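Local coordinates for protein mevalonate kinase, putative (Leishmania major, PDB 2HFS) that probably phosphorylates (R)-mevalonate with ATP to give (R)-5-phosphomevalonate, an early step of isoprenoid and sterol biosynthesis, as a GHMP-family kinase, at residues Ala199-Ala202 with Lys203-Asp207. Sequence-based numbering, arbitrary orientation.
Sequences ASTA and KVVND
Ser200 O and Thr201 O open the i to i+4 ladder of helix 201-214, accepting from Val204 N at 3.0 Å and from Val205 N at 2.8 Å. Asn206 N to Ala202 O, at 3.0 Å, adds the next rung. Ser200 is the N-cap: with OG turned anti to its own backbone N (chi1 172°), the hydroxyl reaches forward to Lys203 N, a weak capping bond of 3.4 Å, and lies against Lys203 CB. This first turn follows strand 188-194 of the four-stranded antiparallel sheet and rests on loops at the surface of the GHMP kinase fold. Val204, the buried side chain of the turn, sets CG2 3.4 Å from Ser200 O and packs against His28, Val261, Thr286 and Arg288. Thr201 and Val205 run side by side, their CG2 methyls 4.1 Å apart, while Thr201 OG1 hydrogen-bonds Thr286 OG1. The Lys203 chain bends at its last torsion (chi4 -44°), bringing NZ to 3.5 Å from OD2 of Asp207, one turn further along, in a salt bridge along the helix; OD2 also forms a salt bridge with Arg288, so two cations share it.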
loop_
_atom_site.group_PDB
_atom_site.type_symbol
_atom_site.label_atom_id
_atom_site.label_comp_id
_atom_site.label_asym_id
_atom_site.label_seq_id
_atom_site.Cartn_x
_atom_site.Cartn_y
_atom_site.Cartn_z
ATOM N N ALA A 199 -10.227 8.343 -5.477
ATOM C CA ALA A 199 -9.928 8.338 -6.902
ATOM C C ALA A 199 -10.103 6.932 -7.467
ATOM O O ALA A 199 -9.869 5.956 -6.756
ATOM C CB ALA A 199 -8.513 8.839 -7.130
ATOM N N SER A 200 -10.514 6.845 -8.735
ATOM C CA SER A 200 -10.653 5.572 -9.444
ATOM C C SER A 200 -9.407 5.251 -10.259
ATOM O O SER A 200 -9.184 5.830 -11.331
ATOM C CB SER A 200 -11.878 5.581 -10.363
ATOM O OG SER A 200 -11.904 4.417 -11.183
ATOM N N THR A 201 -8.607 4.323 -9.747
ATOM C CA THR A 201 -7.391 3.870 -10.434
ATOM C C THR A 201 -7.624 3.634 -11.926
ATOM O O THR A 201 -6.961 4.247 -12.770
ATOM C CB THR A 201 -6.850 2.596 -9.760
ATOM O OG1 THR A 201 -6.563 2.884 -8.387
ATOM C CG2 THR A 201 -5.484 2.209 -10.322
ATOM N N ALA A 202 -8.580 2.756 -12.238
ATOM C CA ALA A 202 -8.929 2.435 -13.624
ATOM C C ALA A 202 -9.194 3.682 -14.481
ATOM O O ALA A 202 -8.674 3.783 -15.593
ATOM C CB ALA A 202 -10.121 1.476 -13.669
ATOM N N LYS A 203 -9.978 4.623 -13.956
ATOM C CA LYS A 203 -10.310 5.872 -14.658
ATOM C C LYS A 203 -9.112 6.803 -14.912
ATOM O O LYS A 203 -8.986 7.393 -15.988
ATOM C CB LYS A 203 -11.408 6.625 -13.913
ATOM C CG LYS A 203 -11.550 8.072 -14.327
ATOM C CD LYS A 203 -12.879 8.670 -13.888
ATOM C CE LYS A 203 -13.158 9.971 -14.634
ATOM N NZ LYS A 203 -11.949 10.844 -14.720
ATOM N N VAL A 204 -8.247 6.946 -13.912
ATOM C CA VAL A 204 -7.072 7.809 -14.032
ATOM C C VAL A 204 -6.054 7.166 -14.981
ATOM O O VAL A 204 -5.489 7.832 -15.863
ATOM C CB VAL A 204 -6.450 8.095 -12.627
ATOM C CG1 VAL A 204 -5.199 8.926 -12.759
ATOM C CG2 VAL A 204 -7.473 8.798 -11.711
ATOM N N VAL A 205 -5.821 5.865 -14.794
ATOM C CA VAL A 205 -4.886 5.112 -15.640
ATOM C C VAL A 205 -5.308 5.191 -17.101
ATOM O O VAL A 205 -4.471 5.311 -17.980
ATOM C CB VAL A 205 -4.717 3.625 -15.182
ATOM C CG1 VAL A 205 -4.073 2.772 -16.267
ATOM C CG2 VAL A 205 -3.877 3.529 -13.894
ATOM N N ASN A 206 -6.610 5.140 -17.358
ATOM C CA ASN A 206 -7.105 5.263 -18.735
ATOM C C ASN A 206 -6.993 6.676 -19.312
ATOM O O ASN A 206 -6.681 6.846 -20.503
ATOM C CB ASN A 206 -8.507 4.685 -18.842
ATOM C CG ASN A 206 -8.527 3.206 -18.532
ATOM O OD1 ASN A 206 -7.621 2.465 -18.936
ATOM N ND2 ASN A 206 -9.555 2.761 -17.815
ATOM N N ASP A 207 -7.197 7.685 -18.470
ATOM C CA ASP A 207 -6.862 9.068 -18.841
ATOM C C ASP A 207 -5.394 9.193 -19.267
ATOM O O ASP A 207 -5.089 9.893 -20.227
ATOM C CB ASP A 207 -7.149 10.049 -17.698
ATOM C CG ASP A 207 -8.618 10.412 -17.587
ATOM O OD1 ASP A 207 -9.434 9.909 -18.383
ATOM O OD2 ASP A 207 -9.050 11.181 -16.712
#